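Local coordinates for L544 (Acanthamoeba polyphaga mimivirus, PDB 4AMQ), which is a virion-associated protein that probably acts as a metal-dependent nucleotidyl transferase, possibly linked to transcription-coupled DNA repair, at residues L30-Y33 with I34-K37; L265-I268 with I269-F273. All coordinates share one frame; numbering follows the deposited sequence.

How the contacts relate
Contact 1 (30-33 with 34-37) and contact 2 (265-268 with 269-273) are both local, each made within one helix. Contact 1 comes first along the chain, on helix 28-42 in the nucleotidyltransferase region. Contact 2 follows on helix 259-272, in the helical region. Their centres are 25 Å apart, and their nearest atoms are about 14 Å apart without touching. No helix or sheet is common to both. The side chain of Ile-34 is about 12 Å from a bound manganese ion and that of Glu-270 about 9 Å; neither is a ligand. At contact 2 the two regions meet: Glu-266 and Glu-270 form salt bridges to Arg-59, and Glu-270 and Thr-271 touch Pro-62.

Contact 1: L30-Y33 with I34-K37; sequences LERY and IKNK
Glu-31 turns its CG anti to the backbone N (chi1 -175°) and stays extended, while Lys-35 sets its own CG beside the backbone N (chi1 -67°) and also runs out straight. The two chains therefore lie alongside each other and point the same way. Their ends close a salt bridge, with Lys-35 NZ 2.8 Å from Glu-31 OE2. The carboxylate uses the anti lone pair of OE2 for this bond. Its other oxygen, OE1, makes a salt bridge to Arg-60, so both oxygens have a cationic partner. The aliphatic parts also meet: Glu-31 CG is 3.9 Å from Lys-35 CD.

The Arg-32 chain, bent at chi2 and chi3, brings its guanidinium to Lys-35 and Asn-36. Asn-36 OD1 lies over one face of the guanidinium, 3.1 Å from Arg-32 NH1. The angle is too poor for a hydrogen bond, and the amide stands nearly perpendicular to the guanidinium (87°). Lys-35 CD sits at the guanidinium edge.

These residues lie on helix 28-42, in the nucleotidyltransferase region. Four i+4 to i backbone bonds join the segments, from Ile-34 to Leu-30 through Lys-37 to Tyr-33; Lys-35 N to Glu-31 O is 2.8 Å. A wider pi-type turn lies at 34-37. Ile-34 and Leu-30 face the interior, where Ile-34 CD1 comes 4.3 Å from Leu-30 CG. Phe-57 of helix 55-58 packs on Ile-34.

The Tyr-33 ring takes Lys-37 over one face. Lys-37 CB makes a CH-pi contact 4.1 Å from the ring centroid, displaced toward the rim, and Lys-37 CG is 3.5 Å from Tyr-33 CD1. Tyr-33 OH hydrogen-bonds Gln-98.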
ATOM      1  N   LEU A  30       9.394   4.476 -19.740  1.00 40.71           N
ATOM      2  CA  LEU A  30       9.393   3.982 -18.369  1.00 43.74           C
ATOM      3  C   LEU A  30       8.769   2.590 -18.270  1.00 39.79           C
ATOM      4  O   LEU A  30       9.325   1.704 -17.621  1.00 37.79           O
ATOM      5  CB  LEU A  30       8.664   4.962 -17.449  1.00 42.68           C
ATOM      6  CG  LEU A  30       8.700   4.631 -15.958  1.00 44.22           C
ATOM      7  CD1 LEU A  30      10.134   4.459 -15.486  1.00 46.40           C
ATOM      8  CD2 LEU A  30       7.997   5.713 -15.158  1.00 43.41           C
ATOM      9  N   GLU A  31       7.618   2.398 -18.914  1.00 37.18           N
ATOM     10  CA  GLU A  31       6.954   1.095 -18.922  1.00 35.93           C
ATOM     11  C   GLU A  31       7.877   0.011 -19.471  1.00 40.07           C
ATOM     12  O   GLU A  31       7.986  -1.077 -18.902  1.00 36.93           O
ATOM     13  CB  GLU A  31       5.659   1.140 -19.742  1.00 41.36           C
ATOM     14  CG  GLU A  31       4.856  -0.162 -19.695  1.00 45.23           C
ATOM     15  CD  GLU A  31       3.634  -0.155 -20.603  1.00 51.03           C
ATOM     16  OE1 GLU A  31       3.051   0.926 -20.828  1.00 52.82           O
ATOM     17  OE2 GLU A  31       3.257  -1.238 -21.098  1.00 59.30           O
ATOM     18  N   ARG A  32       8.543   0.314 -20.581  1.00 41.28           N
ATOM     19  CA  ARG A  32       9.463  -0.633 -21.200  1.00 43.31           C
ATOM     20  C   ARG A  32      10.621  -0.944 -20.254  1.00 40.06           C
ATOM     21  O   ARG A  32      11.030  -2.095 -20.118  1.00 40.27           O
ATOM     22  CB  ARG A  32       9.990  -0.084 -22.530  1.00 41.83           C
ATOM     23  CG  ARG A  32      10.538  -1.143 -23.481  1.00 43.85           C
ATOM     24  CD  ARG A  32       9.459  -1.672 -24.422  1.00 59.06           C
ATOM     25  NE  ARG A  32       8.522  -2.582 -23.766  1.00 60.81           N
ATOM     26  CZ  ARG A  32       8.616  -3.908 -23.807  1.00 64.76           C
ATOM     27  NH1 ARG A  32       9.609  -4.484 -24.474  1.00 62.67           N
ATOM     28  NH2 ARG A  32       7.719  -4.660 -23.183  1.00 69.28           N
ATOM     29  N   TYR A  33      11.145   0.090 -19.599  1.00 38.89           N
ATOM     30  CA  TYR A  33      12.207  -0.101 -18.619  1.00 41.68           C
ATOM     31  C   TYR A  33      11.746  -1.030 -17.501  1.00 41.07           C
ATOM     32  O   TYR A  33      12.475  -1.931 -17.092  1.00 40.19           O
ATOM     33  CB  TYR A  33      12.659   1.238 -18.034  1.00 40.53           C
ATOM     34  CG  TYR A  33      13.663   1.097 -16.911  1.00 42.76           C
ATOM     35  CD1 TYR A  33      15.003   0.850 -17.179  1.00 44.62           C
ATOM     36  CD2 TYR A  33      13.271   1.215 -15.583  1.00 42.05           C
ATOM     37  CE1 TYR A  33      15.927   0.722 -16.155  1.00 44.95           C
ATOM     38  CE2 TYR A  33      14.184   1.086 -14.553  1.00 40.96           C
ATOM     39  CZ  TYR A  33      15.511   0.840 -14.844  1.00 46.73           C
ATOM     40  OH  TYR A  33      16.424   0.713 -13.820  1.00 42.02           O
ATOM     41  N   ILE A  34      10.526  -0.804 -17.017  1.00 36.26           N
ATOM     42  CA  ILE A  34       9.948  -1.636 -15.969  1.00 36.45           C
ATOM     43  C   ILE A  34       9.798  -3.083 -16.433  1.00 38.79           C
ATOM     44  O   ILE A  34      10.246  -4.010 -15.756  1.00 38.51           O
ATOM     45  CB  ILE A  34       8.585  -1.084 -15.496  1.00 33.77           C
ATOM     46  CG1 ILE A  34       8.783   0.228 -14.731  1.00 41.60           C
ATOM     47  CG2 ILE A  34       7.867  -2.101 -14.622  1.00 35.40           C
ATOM     48  CD1 ILE A  34       7.497   0.883 -14.274  1.00 37.63           C
ATOM     49  N   LYS A  35       9.181  -3.270 -17.594  1.00 36.39           N
ATOM     50  CA  LYS A  35       8.958  -4.607 -18.138  1.00 38.52           C
ATOM     51  C   LYS A  35      10.250  -5.319 -18.536  1.00 41.09           C
ATOM     52  O   LYS A  35      10.366  -6.533 -18.384  1.00 41.74           O
ATOM     53  CB  LYS A  35       8.013  -4.544 -19.336  1.00 41.85           C
ATOM     54  CG  LYS A  35       6.598  -4.121 -18.993  1.00 41.08           C
ATOM     55  CD  LYS A  35       5.789  -3.920 -20.257  1.00 49.51           C
ATOM     56  CE  LYS A  35       4.318  -4.207 -20.028  1.00 52.33           C
ATOM     57  NZ  LYS A  35       3.527  -4.010 -21.273  1.00 57.55           N
ATOM     58  N   ASN A  36      11.221  -4.567 -19.045  1.00 41.22           N
ATOM     59  CA  ASN A  36      12.465  -5.167 -19.525  1.00 42.00           C
ATOM     60  C   ASN A  36      13.547  -5.336 -18.461  1.00 43.96           C
ATOM     61  O   ASN A  36      14.252  -6.342 -18.443  1.00 46.59           O
ATOM     62  CB  ASN A  36      13.031  -4.376 -20.706  1.00 45.49           C
ATOM     63  CG  ASN A  36      12.186  -4.505 -21.954  1.00 50.14           C
ATOM     64  OD1 ASN A  36      11.356  -5.410 -22.067  1.00 49.55           O
ATOM     65  ND2 ASN A  36      12.395  -3.602 -22.904  1.00 57.01           N
ATOM     66  N   LYS A  37      13.680  -4.350 -17.582  1.00 40.82           N
ATOM     67  CA  LYS A  37      14.794  -4.330 -16.640  1.00 43.46           C
ATOM     68  C   LYS A  37      14.409  -4.729 -15.216  1.00 43.04           C
ATOM     69  O   LYS A  37      15.225  -5.287 -14.484  1.00 43.46           O
ATOM     70  CB  LYS A  37      15.461  -2.951 -16.639  1.00 49.04           C
ATOM     71  CG  LYS A  37      15.889  -2.480 -18.020  1.00 47.14           C
ATOM     72  CD  LYS A  37      16.745  -3.532 -18.705  1.00 47.47           C
ATOM     73  CE  LYS A  37      17.123  -3.112 -20.115  1.00 54.33           C
ATOM     74  NZ  LYS A  37      17.892  -4.182 -20.808  1.00 55.34           N
TER

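Contact 2: L265-I268 with I269-F273; sequences LEYI and IETKF
The C-terminal end of helix 259-272, in the helical domain, widens into a pi-type turn at this contact. Tyr-267 O takes two backbone donors, Thr-271 N at 2.8 Å and Lys-272 N at 2.9 Å. The second is an i+5 bond, as is that from Phe-273 N to Ile-268 O (3.0 Å). Phe-273 then leaves helical geometry and is the N-cap residue of the next helix.

Tyr-267 swings its ring away from its own N (chi1 173°), beside the carbonyl carbon, which sets one face over Thr-271 CB. Thr-271 CB makes a CH-pi contact 4.3 Å from the ring centroid, and the methyl CG2 of Thr-271 is 3.8 Å from Tyr-267 CE1. Ile-268 and Phe-273 lie side by side, with Ile-268 CG2 3.6 Å from Phe-273 CE2.

The Glu-266 carboxylate carbon CD is 3.7 Å from Glu-270 CG, and the two carboxylate planes are turned 59° to each other. Glu-266 OE1 and Glu-270 OE2 are 4.6 Å apart. Arg-252 and Arg-59 each form salt bridges to both residues, and Glu-270 has Lys-277 as well. These cations probably offset the like charges.

Helix 248-254 packs on Ile-268 and Ile-269 through Leu-248. Helix 334-368 meets Phe-273 through Gln-359 and Ser-360, and Tyr-363 of the same helix touches Ile-268 and Lys-272.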
ATOM      1  N   LEU A 265     -14.344  11.823 -14.531  1.00 37.24           N
ATOM      2  CA  LEU A 265     -13.924  11.366 -13.212  1.00 39.98           C
ATOM      3  C   LEU A 265     -12.469  10.905 -13.222  1.00 36.34           C
ATOM      4  O   LEU A 265     -11.726  11.166 -12.276  1.00 34.73           O
ATOM      5  CB  LEU A 265     -14.850  10.261 -12.695  1.00 35.01           C
ATOM      6  CG  LEU A 265     -16.145  10.768 -12.057  1.00 36.54           C
ATOM      7  CD1 LEU A 265     -17.053   9.615 -11.663  1.00 38.48           C
ATOM      8  CD2 LEU A 265     -15.829  11.640 -10.851  1.00 41.72           C
ATOM      9  N   GLU A 266     -12.067  10.230 -14.295  1.00 33.54           N
ATOM     10  CA  GLU A 266     -10.687   9.781 -14.429  1.00 34.69           C
ATOM     11  C   GLU A 266      -9.748  10.982 -14.473  1.00 40.40           C
ATOM     12  O   GLU A 266      -8.689  10.980 -13.844  1.00 36.53           O
ATOM     13  CB  GLU A 266     -10.515   8.933 -15.687  1.00 38.04           C
ATOM     14  CG  GLU A 266      -9.132   8.307 -15.841  1.00 38.79           C
ATOM     15  CD  GLU A 266      -8.917   7.107 -14.926  1.00 42.90           C
ATOM     16  OE1 GLU A 266      -9.755   6.872 -14.030  1.00 39.28           O
ATOM     17  OE2 GLU A 266      -7.906   6.394 -15.106  1.00 44.48           O
ATOM     18  N   TYR A 267     -10.142  12.010 -15.215  1.00 34.83           N
ATOM     19  CA  TYR A 267      -9.348  13.226 -15.302  1.00 38.40           C
ATOM     20  C   TYR A 267      -9.202  13.883 -13.935  1.00 37.30           C
ATOM     21  O   TYR A 267      -8.104  14.258 -13.529  1.00 35.23           O
ATOM     22  CB  TYR A 267      -9.966  14.212 -16.291  1.00 37.38           C
ATOM     23  CG  TYR A 267      -9.267  15.552 -16.297  1.00 40.63           C
ATOM     24  CD1 TYR A 267      -8.192  15.794 -17.139  1.00 36.30           C
ATOM     25  CD2 TYR A 267      -9.678  16.571 -15.449  1.00 41.48           C
ATOM     26  CE1 TYR A 267      -7.546  17.015 -17.139  1.00 41.46           C
ATOM     27  CE2 TYR A 267      -9.040  17.793 -15.442  1.00 45.70           C
ATOM     28  CZ  TYR A 267      -7.975  18.010 -16.287  1.00 42.61           C
ATOM     29  OH  TYR A 267      -7.341  19.232 -16.277  1.00 54.30           O
ATOM     30  N   ILE A 268     -10.320  14.017 -13.231  1.00 35.47           N
ATOM     31  CA  ILE A 268     -10.338  14.664 -11.924  1.00 38.07           C
ATOM     32  C   ILE A 268      -9.471  13.926 -10.910  1.00 38.72           C
ATOM     33  O   ILE A 268      -8.637  14.532 -10.232  1.00 33.72           O
ATOM     34  CB  ILE A 268     -11.773  14.764 -11.380  1.00 36.49           C
ATOM     35  CG1 ILE A 268     -12.638  15.602 -12.325  1.00 40.26           C
ATOM     36  CG2 ILE A 268     -11.777  15.358  -9.981  1.00 32.52           C
ATOM     37  CD1 ILE A 268     -14.106  15.602 -11.972  1.00 42.63           C
ATOM     38  N   ILE A 269      -9.677  12.618 -10.815  1.00 34.06           N
ATOM     39  CA  ILE A 269      -8.966  11.790  -9.851  1.00 32.78           C
ATOM     40  C   ILE A 269      -7.481  11.658 -10.186  1.00 34.68           C
ATOM     41  O   ILE A 269      -6.625  11.832  -9.319  1.00 29.27           O
ATOM     42  CB  ILE A 269      -9.603  10.383  -9.760  1.00 33.62           C
ATOM     43  CG1 ILE A 269     -11.052  10.490  -9.270  1.00 30.74           C
ATOM     44  CG2 ILE A 269      -8.786   9.478  -8.850  1.00 30.24           C
ATOM     45  CD1 ILE A 269     -11.816   9.182  -9.296  1.00 33.69           C
ATOM     46  N   GLU A 270      -7.182  11.374 -11.451  1.00 33.48           N
ATOM     47  CA  GLU A 270      -5.832  10.988 -11.854  1.00 32.13           C
ATOM     48  C   GLU A 270      -4.954  12.125 -12.396  1.00 36.98           C
ATOM     49  O   GLU A 270      -3.726  12.034 -12.360  1.00 34.24           O
ATOM     50  CB  GLU A 270      -5.896   9.846 -12.875  1.00 36.62           C
ATOM     51  CG  GLU A 270      -6.692   8.634 -12.406  1.00 33.30           C
ATOM     52  CD  GLU A 270      -6.084   7.966 -11.185  1.00 34.98           C
ATOM     53  OE1 GLU A 270      -4.979   8.373 -10.766  1.00 36.46           O
ATOM     54  OE2 GLU A 270      -6.709   7.027 -10.645  1.00 38.56           O
ATOM     55  N   THR A 271      -5.567  13.185 -12.905  1.00 33.49           N
ATOM     56  CA  THR A 271      -4.783  14.291 -13.451  1.00 38.12           C
ATOM     57  C   THR A 271      -4.865  15.543 -12.583  1.00 36.57           C
ATOM     58  O   THR A 271      -3.850  16.035 -12.091  1.00 37.92           O
ATOM     59  CB  THR A 271      -5.176  14.624 -14.909  1.00 32.46           C
ATOM     60  OG1 THR A 271      -4.871  13.506 -15.750  1.00 31.72           O
ATOM     61  CG2 THR A 271      -4.403  15.836 -15.411  1.00 39.66           C
ATOM     62  N   LYS A 272      -6.074  16.054 -12.391  1.00 32.67           N
ATOM     63  CA  LYS A 272      -6.254  17.257 -11.592  1.00 32.87           C
ATOM     64  C   LYS A 272      -5.733  17.080 -10.168  1.00 38.55           C
ATOM     65  O   LYS A 272      -5.058  17.962  -9.636  1.00 36.65           O
ATOM     66  CB  LYS A 272      -7.721  17.677 -11.573  1.00 36.07           C
ATOM     67  CG  LYS A 272      -7.968  18.968 -10.822  1.00 35.23           C
ATOM     68  CD  LYS A 272      -9.404  19.428 -10.979  1.00 42.69           C
ATOM     69  CE  LYS A 272      -9.680  20.638 -10.106  1.00 48.91           C
ATOM     70  NZ  LYS A 272      -8.775  21.774 -10.436  1.00 56.42           N
ATOM     71  N   PHE A 273      -6.047  15.941  -9.555  1.00 37.28           N
ATOM     72  CA  PHE A 273      -5.633  15.680  -8.179  1.00 30.61           C
ATOM     73  C   PHE A 273      -4.637  14.527  -8.084  1.00 29.22           C
ATOM     74  O   PHE A 273      -4.355  14.025  -6.998  1.00 29.10           O
ATOM     75  CB  PHE A 273      -6.851  15.403  -7.298  1.00 30.37           C
ATOM     76  CG  PHE A 273      -7.827  16.546  -7.240  1.00 36.13           C
ATOM     77  CD1 PHE A 273      -7.464  17.755  -6.670  1.00 34.02           C
ATOM     78  CD2 PHE A 273      -9.109  16.408  -7.749  1.00 37.33           C
ATOM     79  CE1 PHE A 273      -8.358  18.807  -6.618  1.00 36.90           C
ATOM     80  CE2 PHE A 273     -10.007  17.457  -7.697  1.00 38.77           C
ATOM     81  CZ  PHE A 273      -9.630  18.658  -7.130  1.00 37.64           C
TER